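Local atomic coordinates of geranylgeranyl pyrophosphate synthase (Corynebacterium glutamicum, PDB entry 3LK5), a protein that probably joins allylic diphosphates to isopentenyl diphosphate, with magnesium as cofactor, to build isoprenoid chains. Residues Asp257-Leu260 and Gly261-Asp265; Gly328-Glu331 and Glu332-Arg336; Arg26-Leu29 and Thr30-Leu33; His53-Ser56 and Phe57-Gly61; Ile353-Glu356 and Val357-Gln360. All coordinates share one frame; numbering follows the deposited sequence. Where two conformers were deposited one is given.

Interaction 1 of 5, residues Asp257-Leu260 and Gly261-Asp265; sequences DDLL and GVFGD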
loop_
_atom_site.group_PDB
_atom_site.type_symbol
_atom_site.label_atom_id
_atom_site.label_comp_id
_atom_site.label_asym_id
_atom_site.label_seq_id
_atom_site.Cartn_x
_atom_site.Cartn_y
_atom_site.Cartn_z
ATOM N N ASP A 257 -22.214 11.751 9.057
ATOM C CA ASP A 257 -21.105 11.379 9.932
ATOM C C ASP A 257 -20.450 12.622 10.604
ATOM O O ASP A 257 -20.075 12.567 11.788
ATOM C CB ASP A 257 -20.060 10.551 9.141
ATOM C CG ASP A 257 -20.379 9.044 9.135
ATOM O OD1 ASP A 257 -21.461 8.619 9.618
ATOM O OD2 ASP A 257 -19.537 8.259 8.633
ATOM N N ASP A 258 -20.344 13.722 9.847
ATOM C CA ASP A 258 -19.853 14.982 10.405
ATOM C C ASP A 258 -20.796 15.490 11.515
ATOM O O ASP A 258 -20.321 15.900 12.561
ATOM C CB ASP A 258 -19.739 16.065 9.352
ATOM C CG ASP A 258 -18.763 15.730 8.230
ATOM O OD1 ASP A 258 -17.859 14.871 8.388
ATOM O OD2 ASP A 258 -18.904 16.364 7.183
ATOM N N LEU A 259 -22.112 15.424 11.303
ATOM C CA LEU A 259 -23.042 15.890 12.342
ATOM C C LEU A 259 -22.936 15.011 13.576
ATOM O O LEU A 259 -22.856 15.526 14.706
ATOM C CB LEU A 259 -24.482 15.971 11.827
ATOM C CG LEU A 259 -24.752 16.965 10.694
ATOM C CD1 LEU A 259 -26.226 16.961 10.296
ATOM C CD2 LEU A 259 -24.335 18.426 11.101
ATOM N N LEU A 260 -22.860 13.686 13.372
ATOM C CA LEU A 260 -22.680 12.770 14.505
ATOM C C LEU A 260 -21.368 13.008 15.255
ATOM O O LEU A 260 -21.329 12.855 16.471
ATOM C CB LEU A 260 -22.765 11.283 14.086
ATOM C CG LEU A 260 -24.152 10.768 13.679
ATOM C CD1 LEU A 260 -23.987 9.380 13.004
ATOM C CD2 LEU A 260 -25.189 10.735 14.853
ATOM N N GLY A 261 -20.307 13.376 14.540
ATOM C CA GLY A 261 -18.984 13.595 15.171
ATOM C C GLY A 261 -18.961 14.832 16.073
ATOM O O GLY A 261 -18.042 15.015 16.881
ATOM N N VAL A 262 -19.991 15.665 15.960
ATOM C CA VAL A 262 -20.117 16.835 16.831
ATOM C C VAL A 262 -21.303 16.652 17.799
ATOM O O VAL A 262 -21.179 16.848 19.028
ATOM C CB VAL A 262 -20.252 18.102 15.951
ATOM C CG1 VAL A 262 -20.637 19.325 16.789
ATOM C CG2 VAL A 262 -18.928 18.348 15.240
ATOM N N PHE A 263 -22.458 16.257 17.259
ATOM C CA PHE A 263 -23.686 16.270 18.044
ATOM C C PHE A 263 -24.155 14.894 18.494
ATOM O O PHE A 263 -25.159 14.778 19.177
ATOM C CB PHE A 263 -24.821 16.943 17.263
ATOM C CG PHE A 263 -24.538 18.360 16.901
ATOM C CD1 PHE A 263 -24.555 19.350 17.891
ATOM C CD2 PHE A 263 -24.274 18.715 15.581
ATOM C CE1 PHE A 263 -24.306 20.673 17.559
ATOM C CE2 PHE A 263 -24.031 20.043 15.227
ATOM C CZ PHE A 263 -24.040 21.038 16.256
ATOM N N GLY A 264 -23.436 13.839 18.107
ATOM C CA GLY A 264 -23.929 12.514 18.459
ATOM C C GLY A 264 -23.404 11.986 19.773
ATOM O O GLY A 264 -22.270 12.282 20.175
ATOM N N ASP A 265 -24.223 11.161 20.407
ATOM C CA ASP A 265 -23.875 10.441 21.647
ATOM C C ASP A 265 -22.812 9.368 21.389
ATOM O O ASP A 265 -22.849 8.719 20.339
ATOM C CB ASP A 265 -25.127 9.781 22.213
ATOM C CG ASP A 265 -24.974 9.381 23.658
ATOM O OD1 ASP A 265 -25.339 10.205 24.521
ATOM O OD2 ASP A 265 -24.471 8.261 23.920
HETATM O O HOH W 1 -20.184 13.297 19.096
#
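Leu259 and Leu260 hold the last turn of their helix through their carbonyl oxygens, and Gly261, still helical, belongs to the same turn. Gly261 N reaches back to Asp257 O at 2.9 Å. Leu259 O is gripped by two donors: Phe263 N at 2.7 Å, in a nearly straight bond along the C=O axis, and Val262 N at 3.1 Å, which comes in well above the carbonyl plane. The helix thus tightens locally, the bond from Val262 N to Asp258 O being weak. Leu260 O takes Gly264 N at 2.8 Å, also from above its plane, and a water joins Leu260 O to Gly264 O where the chain leaves helical geometry. On the side-chain level, Phe263 has its ring beside the backbone N (chi1 -60°). This brings its CD2 to 3.6 Å from Leu259 O and its CE2 to 4.4 Å from Leu259 CD2, while Val262 CG1 sits 3.7 Å above the centre of one ring face. The sequence from Asp257 to Gly261 corresponds in position to the second aspartate-rich motif (DDxxD) of trans-prenyltransferases, with glycine in place of the last aspartate. Consistently, the side chain of Asp258, hydrogen-bonded to Gln254, is about 8 Å from that of Asp194, a magnesium ligand, although no magnesium is bound in this chain. Leu259 packs on Val333 and Ile337 of helix 329-347 and on Leu285 of helix 284-296. Val262 and Phe263 meet Thr321 of helix 314-326, and Leu260 rests on the short helix 266-269.

Interaction 2 of 5, residues Gly328-Glu331 and Glu332-Arg336; sequences GAEE and EVEQR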
loop_
_atom_site.group_PDB
_atom_site.type_symbol
_atom_site.label_atom_id
_atom_site.label_comp_id
_atom_site.label_asym_id
_atom_site.label_seq_id
_atom_site.Cartn_x
_atom_site.Cartn_y
_atom_site.Cartn_z
ATOM N N GLY A 328 -26.578 28.359 12.863
ATOM C CA GLY A 328 -27.519 27.840 11.868
ATOM C C GLY A 328 -26.917 26.842 10.865
ATOM O O GLY A 328 -27.641 26.313 9.996
ATOM N N ALA A 329 -25.615 26.578 10.961
ATOM C CA ALA A 329 -24.955 25.711 9.992
ATOM C C ALA A 329 -25.490 24.276 10.058
ATOM O O ALA A 329 -25.567 23.622 9.027
ATOM C CB ALA A 329 -23.424 25.720 10.171
ATOM N N GLU A 330 -25.853 23.793 11.250
ATOM C CA GLU A 330 -26.368 22.414 11.373
ATOM C C GLU A 330 -27.616 22.188 10.493
ATOM O O GLU A 330 -27.708 21.203 9.729
ATOM C CB GLU A 330 -26.605 22.052 12.848
ATOM C CG GLU A 330 -27.207 20.638 13.051
ATOM C CD GLU A 330 -27.477 20.344 14.493
ATOM O OE1 GLU A 330 -27.619 21.315 15.311
ATOM O OE2 GLU A 330 -27.572 19.150 14.835
ATOM N N GLU A 331 -28.578 23.109 10.553
ATOM C CA GLU A 331 -29.723 23.024 9.658
ATOM C C GLU A 331 -29.379 23.101 8.185
ATOM O O GLU A 331 -30.014 22.437 7.377
ATOM C CB GLU A 331 -30.866 24.026 10.042
ATOM C CG GLU A 331 -30.515 25.121 11.026
ATOM C CD GLU A 331 -30.323 24.648 12.458
ATOM O OE1 GLU A 331 -31.223 23.966 13.005
ATOM O OE2 GLU A 331 -29.268 24.983 13.043
ATOM N N GLU A 332 -28.397 23.917 7.801
ATOM C CA GLU A 332 -27.980 23.951 6.410
ATOM C C GLU A 332 -27.396 22.580 5.967
ATOM O O GLU A 332 -27.670 22.092 4.876
ATOM C CB GLU A 332 -26.937 25.072 6.201
ATOM C CG GLU A 332 -26.583 25.307 4.747
ATOM C CD GLU A 332 -25.743 26.601 4.507
ATOM O OE1 GLU A 332 -25.438 27.359 5.477
ATOM O OE2 GLU A 332 -25.393 26.843 3.325
ATOM N N VAL A 333 -26.616 21.961 6.830
ATOM C CA VAL A 333 -26.122 20.603 6.505
ATOM C C VAL A 333 -27.256 19.569 6.416
ATOM O O VAL A 333 -27.287 18.749 5.474
ATOM C CB VAL A 333 -24.994 20.181 7.495
ATOM C CG1 VAL A 333 -24.587 18.664 7.268
ATOM C CG2 VAL A 333 -23.753 21.170 7.314
ATOM N N GLU A 334 -28.200 19.625 7.357
ATOM C CA GLU A 334 -29.360 18.726 7.342
ATOM C C GLU A 334 -30.168 18.882 6.043
ATOM O O GLU A 334 -30.602 17.885 5.466
ATOM C CB GLU A 334 -30.236 18.900 8.603
ATOM C CG GLU A 334 -29.565 18.437 9.926
ATOM C CD GLU A 334 -29.800 16.957 10.258
ATOM O OE1 GLU A 334 -30.361 16.242 9.389
ATOM O OE2 GLU A 334 -29.443 16.504 11.389
ATOM N N GLN A 335 -30.354 20.123 5.575
ATOM C CA GLN A 335 -31.023 20.353 4.286
ATOM C C GLN A 335 -30.279 19.706 3.115
ATOM O O GLN A 335 -30.897 19.127 2.217
ATOM C CB GLN A 335 -31.257 21.866 4.033
ATOM C CG GLN A 335 -32.392 22.464 4.927
ATOM C CD GLN A 335 -32.298 24.010 5.168
ATOM O OE1 GLN A 335 -32.973 24.547 6.079
ATOM N NE2 GLN A 335 -31.456 24.704 4.380
ATOM N N ARG A 336 -28.959 19.830 3.104
ATOM C CA ARG A 336 -28.150 19.190 2.048
ATOM C C ARG A 336 -28.318 17.666 2.084
ATOM O O ARG A 336 -28.456 17.033 1.034
ATOM C CB ARG A 336 -26.673 19.501 2.250
ATOM C CG ARG A 336 -26.274 20.902 1.867
ATOM C CD ARG A 336 -24.769 20.964 1.873
ATOM N NE ARG A 336 -24.248 22.306 1.678
ATOM C CZ ARG A 336 -23.048 22.538 1.149
ATOM N NH1 ARG A 336 -22.258 21.517 0.764
ATOM N NH2 ARG A 336 -22.634 23.790 1.017
HETATM O O HOH W 2 -27.736 16.519 13.986
#
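Glu330 and Glu334, one turn apart, run their chains roughly alongside on one side of the helix, pointing the same way, CG to CG at 4.5 Å. A water spans their carboxylates, 2.8 Å from Glu330 OE2 and 3.1 Å from Glu334 OE2. Glu334 was modelled in two conformers, so the bridge is described for this one only and is to that extent doubtful. With CG beside the backbone N (chi1 -68°), Glu334 CG lies 3.3 Å from Glu330 O, the carbonyl that also receives Glu334 N at 2.9 Å; the bend at chi2 then turns the carboxylate toward the water. Gln335 sets its CG likewise, 3.4 Å from Glu331 O, which accepts Gln335 N, but runs on extended. On the buried side, Val333 N bonds to Ala329 O and Val333 CG2 leans on the same oxygen. The first turn starts more loosely, because the bond from Glu332 N to Gly328 O is weak and 3.3 Å long. Gly328, with a positive phi of 87°, ends helix 314-326 and is the N-cap residue of the next helix. Further out, basic residues fix the acids: Arg256 forms a salt bridge with Glu334, Arg292 with Glu332. Such pairing would probably ease the build-up of negative charge here. This amino-terminal turn of helix 329-347 is wedged against two neighbours: Val333 lies on Leu255 and Glu330 on Phe263 of helix 236-263, while Glu332 and Val333 meet Leu288 of helix 284-296.

Interaction 3 of 5, residues Arg26-Leu29 and Thr30-Leu33; sequences RDRL and TQFL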
loop_
_atom_site.group_PDB
_atom_site.type_symbol
_atom_site.label_atom_id
_atom_site.label_comp_id
_atom_site.label_asym_id
_atom_site.label_seq_id
_atom_site.Cartn_x
_atom_site.Cartn_y
_atom_site.Cartn_z
ATOM N N ARG A 26 -16.955 -11.696 7.045
ATOM C CA ARG A 26 -16.026 -12.198 8.070
ATOM C C ARG A 26 -15.550 -13.604 7.763
ATOM O O ARG A 26 -14.348 -13.873 7.910
ATOM C CB ARG A 26 -16.653 -12.128 9.478
ATOM C CG ARG A 26 -15.660 -12.414 10.620
ATOM C CD ARG A 26 -16.393 -12.350 11.990
ATOM N NE ARG A 26 -15.449 -12.363 13.131
ATOM C CZ ARG A 26 -14.814 -13.436 13.612
ATOM N NH1 ARG A 26 -14.943 -14.625 13.034
ATOM N NH2 ARG A 26 -13.993 -13.304 14.663
ATOM N N ASP A 27 -16.437 -14.496 7.303
ATOM C CA ASP A 27 -16.007 -15.824 6.837
ATOM C C ASP A 27 -14.959 -15.758 5.716
ATOM O O ASP A 27 -13.992 -16.524 5.730
ATOM C CB ASP A 27 -17.171 -16.668 6.295
ATOM C CG ASP A 27 -18.058 -17.238 7.395
ATOM O OD1 ASP A 27 -17.611 -17.374 8.537
ATOM O OD2 ASP A 27 -19.226 -17.540 7.107
ATOM N N ARG A 28 -15.215 -14.951 4.688
ATOM C CA ARG A 28 -14.246 -14.882 3.571
ATOM C C ARG A 28 -12.877 -14.367 4.051
ATOM O O ARG A 28 -11.832 -14.875 3.629
ATOM C CB ARG A 28 -14.775 -13.966 2.433
ATOM C CG ARG A 28 -16.191 -14.338 1.889
ATOM C CD ARG A 28 -16.360 -15.845 1.572
ATOM N NE ARG A 28 -15.369 -16.386 0.641
ATOM C CZ ARG A 28 -15.278 -17.680 0.329
ATOM N NH1 ARG A 28 -16.127 -18.561 0.883
ATOM N NH2 ARG A 28 -14.356 -18.102 -0.523
ATOM N N LEU A 29 -12.895 -13.340 4.899
ATOM C CA LEU A 29 -11.669 -12.755 5.416
ATOM C C LEU A 29 -10.941 -13.764 6.283
ATOM O O LEU A 29 -9.701 -13.834 6.236
ATOM C CB LEU A 29 -11.932 -11.476 6.232
ATOM C CG LEU A 29 -12.493 -10.299 5.395
ATOM C CD1 LEU A 29 -13.000 -9.251 6.371
ATOM C CD2 LEU A 29 -11.353 -9.751 4.425
ATOM N N THR A 30 -11.695 -14.531 7.086
ATOM C CA THR A 30 -11.084 -15.607 7.891
ATOM C C THR A 30 -10.349 -16.606 7.039
ATOM O O THR A 30 -9.192 -16.974 7.343
ATOM C CB THR A 30 -12.147 -16.339 8.793
ATOM O OG1 THR A 30 -12.765 -15.371 9.638
ATOM C CG2 THR A 30 -11.456 -17.395 9.655
ATOM N N GLN A 31 -10.995 -17.067 5.972
ATOM C CA GLN A 31 -10.367 -18.036 5.096
ATOM C C GLN A 31 -9.068 -17.505 4.474
ATOM O O GLN A 31 -8.054 -18.225 4.375
ATOM C CB GLN A 31 -11.336 -18.485 4.003
ATOM C CG GLN A 31 -12.563 -19.111 4.638
ATOM C CD GLN A 31 -13.277 -20.094 3.745
ATOM O OE1 GLN A 31 -14.380 -20.543 4.085
ATOM N NE2 GLN A 31 -12.681 -20.435 2.595
ATOM N N PHE A 32 -9.106 -16.235 4.089
ATOM C CA PHE A 32 -7.931 -15.641 3.440
ATOM C C PHE A 32 -6.768 -15.544 4.436
ATOM O O PHE A 32 -5.617 -15.905 4.117
ATOM C CB PHE A 32 -8.302 -14.248 2.874
ATOM C CG PHE A 32 -7.122 -13.547 2.216
ATOM C CD1 PHE A 32 -6.257 -12.755 2.965
ATOM C CD2 PHE A 32 -6.883 -13.718 0.854
ATOM C CE1 PHE A 32 -5.124 -12.125 2.356
ATOM C CE2 PHE A 32 -5.766 -13.087 0.209
ATOM C CZ PHE A 32 -4.894 -12.284 0.960
ATOM N N LEU A 33 -7.058 -15.010 5.625
ATOM C CA LEU A 33 -6.063 -14.850 6.682
ATOM C C LEU A 33 -5.459 -16.179 7.131
ATOM O O LEU A 33 -4.219 -16.294 7.297
ATOM C CB LEU A 33 -6.619 -14.054 7.859
ATOM C CG LEU A 33 -6.821 -12.570 7.472
ATOM C CD1 LEU A 33 -7.790 -11.864 8.481
ATOM C CD2 LEU A 33 -5.482 -11.836 7.444
#
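Thr30 doubly engages Arg26 O one turn back, within helix 21-43 of the all-helical prenyltransferase fold. Its backbone N bonds at 2.9 Å, and OG1 donates to the same oxygen at 2.8 Å. The two donors come from opposite faces of the carbonyl plane. With chi1 at -58°, OG1 lies beside the backbone N and folds down onto the preceding turn, while CG2 is the branch turned anti to N. Arg26 stretches out from CG to NE and passes Thr30 obliquely. Arg28, in contrast, is bent at chi2 and chi3, curling its guanidinium back so that one face looks onto Gln31 CD, with guanidinium and amide planes 42° apart. Its NE is held by a salt bridge to Asp92 of helix 87-111, which probably fixes the curl. Phe32 swings its ring anti to the backbone N (chi1 178°), leading it off to meet the rings of Trp158, edge-to-face, and Phe99. Leu29 and Leu33 face inward, Leu29 against Leu59 of helix 45-59 and Met162 of helix 144-164. Gln31 N bonds to Asp27 O, and CG of Gln31 presses on the same Asp27 O at 3.2 Å.

Interaction 4 of 5, residues His53-Ser56 and Phe57-Gly61; sequences HLRS and FVLNG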
loop_
_atom_site.group_PDB
_atom_site.type_symbol
_atom_site.label_atom_id
_atom_site.label_comp_id
_atom_site.label_asym_id
_atom_site.label_seq_id
_atom_site.Cartn_x
_atom_site.Cartn_y
_atom_site.Cartn_z
ATOM N N HIS A 53 -2.150 -9.288 15.012
ATOM C CA HIS A 53 -2.759 -8.009 15.364
ATOM C C HIS A 53 -3.583 -7.457 14.221
ATOM O O HIS A 53 -4.685 -6.903 14.432
ATOM C CB HIS A 53 -1.677 -7.006 15.786
ATOM C CG HIS A 53 -1.070 -7.315 17.121
ATOM N ND1 HIS A 53 -1.839 -7.505 18.250
ATOM C CD2 HIS A 53 0.218 -7.462 17.515
ATOM C CE1 HIS A 53 -1.047 -7.769 19.282
ATOM N NE2 HIS A 53 0.204 -7.745 18.861
ATOM N N LEU A 54 -3.073 -7.611 12.994
ATOM C CA LEU A 54 -3.829 -7.166 11.830
ATOM C C LEU A 54 -5.099 -8.019 11.684
ATOM O O LEU A 54 -6.179 -7.497 11.393
ATOM C CB LEU A 54 -2.935 -7.239 10.548
ATOM C CG LEU A 54 -3.647 -6.960 9.218
ATOM C CD1 LEU A 54 -4.264 -5.571 9.207
ATOM C CD2 LEU A 54 -2.706 -7.155 7.995
ATOM N N ARG A 55 -4.945 -9.327 11.880
ATOM C CA ARG A 55 -6.058 -10.277 11.808
ATOM C C ARG A 55 -7.176 -9.897 12.774
ATOM O O ARG A 55 -8.353 -9.842 12.368
ATOM C CB ARG A 55 -5.584 -11.693 12.105
ATOM C CG ARG A 55 -6.724 -12.717 12.089
ATOM C CD ARG A 55 -6.276 -14.074 12.617
ATOM N NE ARG A 55 -7.392 -15.032 12.619
ATOM C CZ ARG A 55 -7.515 -16.026 11.741
ATOM N NH1 ARG A 55 -6.585 -16.230 10.811
ATOM N NH2 ARG A 55 -8.557 -16.841 11.811
ATOM N N SER A 56 -6.829 -9.643 14.045
ATOM C CA SER A 56 -7.824 -9.195 15.019
ATOM C C SER A 56 -8.525 -7.928 14.570
ATOM O O SER A 56 -9.755 -7.800 14.712
ATOM C CB SER A 56 -7.217 -8.967 16.411
ATOM O OG SER A 56 -6.686 -10.179 16.893
ATOM N N PHE A 57 -7.753 -6.980 14.044
ATOM C CA PHE A 57 -8.321 -5.702 13.646
ATOM C C PHE A 57 -9.334 -5.864 12.497
ATOM O O PHE A 57 -10.412 -5.267 12.516
ATOM C CB PHE A 57 -7.191 -4.736 13.263
ATOM C CG PHE A 57 -7.642 -3.352 12.925
ATOM C CD1 PHE A 57 -8.045 -2.459 13.934
ATOM C CD2 PHE A 57 -7.643 -2.917 11.606
ATOM C CE1 PHE A 57 -8.465 -1.158 13.620
ATOM C CE2 PHE A 57 -8.070 -1.630 11.271
ATOM C CZ PHE A 57 -8.471 -0.734 12.275
ATOM N N VAL A 58 -8.986 -6.706 11.525
ATOM C CA VAL A 58 -9.801 -6.906 10.317
ATOM C C VAL A 58 -11.058 -7.719 10.676
ATOM O O VAL A 58 -12.179 -7.437 10.205
ATOM C CB VAL A 58 -8.943 -7.682 9.242
ATOM C CG1 VAL A 58 -9.801 -8.191 8.084
ATOM C CG2 VAL A 58 -7.829 -6.765 8.708
ATOM N N LEU A 59 -10.857 -8.768 11.474
ATOM C CA LEU A 59 -11.985 -9.657 11.779
ATOM C C LEU A 59 -12.965 -9.107 12.825
ATOM O O LEU A 59 -14.168 -9.422 12.758
ATOM C CB LEU A 59 -11.524 -11.055 12.188
ATOM C CG LEU A 59 -10.722 -11.875 11.172
ATOM C CD1 LEU A 59 -10.355 -13.232 11.789
ATOM C CD2 LEU A 59 -11.479 -12.047 9.826
ATOM N N ASN A 60 -12.481 -8.294 13.764
ATOM C CA ASN A 60 -13.255 -8.071 15.013
ATOM C C ASN A 60 -14.060 -6.812 15.100
ATOM O O ASN A 60 -14.578 -6.464 16.189
ATOM C CB ASN A 60 -12.385 -8.191 16.270
ATOM C CG ASN A 60 -11.804 -9.570 16.439
ATOM O OD1 ASN A 60 -12.372 -10.563 15.976
ATOM N ND2 ASN A 60 -10.670 -9.648 17.109
ATOM N N GLY A 61 -14.207 -6.130 13.979
ATOM C CA GLY A 61 -15.133 -5.024 13.925
ATOM C C GLY A 61 -15.205 -4.529 12.501
ATOM O O GLY A 61 -14.429 -4.973 11.654
#
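Leu59 sets its CD1 against the extended chain of Arg55, the two side chains passing at a slant. The methyl is 3.7 Å from Arg55 CG and 3.6 Å from Arg55 NE, so it touches both the aliphatic part and the start of the guanidinium. Arg55 reaches that far because CG stands anti to the backbone N (chi1 178°) and the chain stays straight to NE, ending in a salt bridge with Asp34. Around the helix, Leu54 and Val58 also meet at a slant, with Leu54 CD1 3.8 Å from Val58 CG2. This is the end of helix 45-59: Gly61 opens the Gly-Gly-Lys-Arg sequence that in relatives contributes to binding isopentenyl diphosphate, and Arg64 from that sequence bonds to Val58 O. Asn60, where helical geometry ceases, bonds through N to Ser56 O at 2.9 Å. Its amide folds back over the same turn, ND2 lying 3.6 Å from Ser56 CB, while Ser56 OG bonds to Ala52 O. Phe57 points its ring away from the turn to Leu105 and Ile106 of helix 87-111, about 9 Å from the side chain of Asp108, a magnesium ligand although none is bound here.

Interaction 5 of 5, residues Ile353-Glu356 and Val357-Gln360; sequences IPDE and VRAQ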
loop_
_atom_site.group_PDB
_atom_site.type_symbol
_atom_site.label_atom_id
_atom_site.label_comp_id
_atom_site.label_asym_id
_atom_site.label_seq_id
_atom_site.Cartn_x
_atom_site.Cartn_y
_atom_site.Cartn_z
ATOM N N ILE A 353 -33.986 -2.524 -12.001
ATOM C CA ILE A 353 -33.215 -3.234 -10.959
ATOM C C ILE A 353 -34.196 -4.212 -10.295
ATOM O O ILE A 353 -35.349 -3.839 -10.077
ATOM C CB ILE A 353 -32.689 -2.211 -9.920
ATOM C CG1 ILE A 353 -31.519 -1.429 -10.502
ATOM C CG2 ILE A 353 -32.249 -2.883 -8.615
ATOM C CD1 ILE A 353 -31.220 -0.162 -9.735
ATOM N N PRO A 354 -33.764 -5.458 -9.976
ATOM C CA PRO A 354 -34.744 -6.363 -9.335
ATOM C C PRO A 354 -35.368 -5.661 -8.130
ATOM O O PRO A 354 -34.665 -4.895 -7.432
ATOM C CB PRO A 354 -33.894 -7.556 -8.876
ATOM C CG PRO A 354 -32.686 -7.538 -9.773
ATOM C CD PRO A 354 -32.424 -6.080 -10.100
ATOM N N ASP A 355 -36.663 -5.894 -7.896
ATOM C CA ASP A 355 -37.417 -5.199 -6.819
ATOM C C ASP A 355 -36.743 -5.248 -5.464
ATOM O O ASP A 355 -36.674 -4.238 -4.757
ATOM C CB ASP A 355 -38.823 -5.818 -6.629
ATOM C CG ASP A 355 -39.799 -5.393 -7.690
ATOM O OD1 ASP A 355 -39.441 -4.498 -8.479
ATOM O OD2 ASP A 355 -40.930 -5.958 -7.737
ATOM N N GLU A 356 -36.297 -6.442 -5.082
ATOM C CA GLU A 356 -35.721 -6.672 -3.766
ATOM C C GLU A 356 -34.380 -5.939 -3.590
ATOM O O GLU A 356 -34.059 -5.458 -2.487
ATOM C CB GLU A 356 -35.610 -8.187 -3.495
ATOM C CG GLU A 356 -34.295 -8.686 -2.858
ATOM C CD GLU A 356 -34.168 -8.342 -1.375
ATOM O OE1 GLU A 356 -35.191 -7.973 -0.746
ATOM O OE2 GLU A 356 -33.050 -8.438 -0.839
ATOM N N VAL A 357 -33.591 -5.885 -4.661
ATOM C CA VAL A 357 -32.322 -5.162 -4.633
ATOM C C VAL A 357 -32.555 -3.643 -4.506
ATOM O O VAL A 357 -31.912 -2.972 -3.683
ATOM C CB VAL A 357 -31.467 -5.488 -5.868
ATOM C CG1 VAL A 357 -30.110 -4.780 -5.775
ATOM C CG2 VAL A 357 -31.256 -7.032 -5.976
ATOM N N ARG A 358 -33.517 -3.112 -5.281
ATOM C CA ARG A 358 -33.872 -1.701 -5.180
ATOM C C ARG A 358 -34.292 -1.351 -3.760
ATOM O O ARG A 358 -33.858 -0.332 -3.203
ATOM C CB ARG A 358 -34.993 -1.339 -6.170
ATOM C CG ARG A 358 -35.385 0.128 -6.103
ATOM C CD ARG A 358 -36.448 0.495 -7.130
ATOM N NE ARG A 358 -35.898 0.686 -8.474
ATOM C CZ ARG A 358 -36.204 -0.107 -9.501
ATOM N NH1 ARG A 358 -37.033 -1.129 -9.298
ATOM N NH2 ARG A 358 -35.696 0.099 -10.716
ATOM N N ALA A 359 -35.166 -2.190 -3.196
ATOM C CA ALA A 359 -35.678 -2.009 -1.847
ATOM C C ALA A 359 -34.554 -1.925 -0.843
ATOM O O ALA A 359 -34.527 -1.069 0.048
ATOM C CB ALA A 359 -36.665 -3.167 -1.474
ATOM N N GLN A 360 -33.613 -2.833 -0.969
ATOM C CA GLN A 360 -32.496 -2.821 -0.051
ATOM C C GLN A 360 -31.516 -1.658 -0.294
ATOM O O GLN A 360 -30.924 -1.142 0.663
ATOM C CB GLN A 360 -31.779 -4.173 -0.089
ATOM C CG GLN A 360 -32.615 -5.335 0.467
ATOM C CD GLN A 360 -33.393 -4.967 1.735
ATOM O OE1 GLN A 360 -32.809 -4.625 2.771
ATOM N NE2 GLN A 360 -34.716 -5.015 1.646
#
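Arg358 folds over the residues that open its own helix. Its CB lies 3.6 Å from Asp355 O, just above the first helical turn, where Arg358 N bonds to Pro354 O at 3.0 Å. CG is anti to the backbone N and CD carries on straight; then the chain turns at chi3 (-79°) and brings the guanidinium back over Ile353. The group lies with one face above Ile353 CB, offset toward the rim. NH2 is 3.9 Å from Ile353 CB and NH1 3.3 Å from Ile353 O. Asp355 OD1 sits at the edge of the guanidinium near its plane, 4.2 Å from NH1, too far for a salt bridge. NH2 hydrogen-bonds Leu348 O. Beneath this, Ile353 CG2 packs on Val357 CB at 3.9 Å, the two side chains nearly at right angles, while Pro354, the N-cap residue, lies alongside Val357. Val357 in turn meets Leu75 and Ala76 of helix 65-78, so the start of helix 355-369 is seated on that helix. One turn on, the Glu356 carboxylate lies nearly parallel to the Gln360 amide, the planes 13° apart but offset, and OE2 comes 3.4 Å from Gln360 CG while taking a hydrogen bond from Leu16 N. With Asp15 OD1 also close to OE2, the proton affinity of Glu356 could be raised, whereas the Arg358 charge is probably balanced loosely, by Asp349 in a weak, long ion pair with NE and by Asp355 beyond salt-bridge range.

Along the chain the order is interaction 3, 4, 1, 2, 5, each on a different helix. Interactions 3 and 4, on the successive helices 21-43 and 45-59, have centres 11 Å apart and touch, Arg26 NE lying 3.2 Å from Leu59 O in a weak, probable hydrogen bond. Interactions 1 and 2, 13 Å apart, also touch, where Leu259 and Phe263 meet Glu330, Val333 and Glu334. Interaction 2 lies on the opposite side of the chain's centre from interactions 3 and 4. Interaction 5 touches none of the others, its centre 28 to 32 Å from theirs. The contacts thus sample separate parts of one helical bundle, with interactions 1 and 4 closest to the magnesium site.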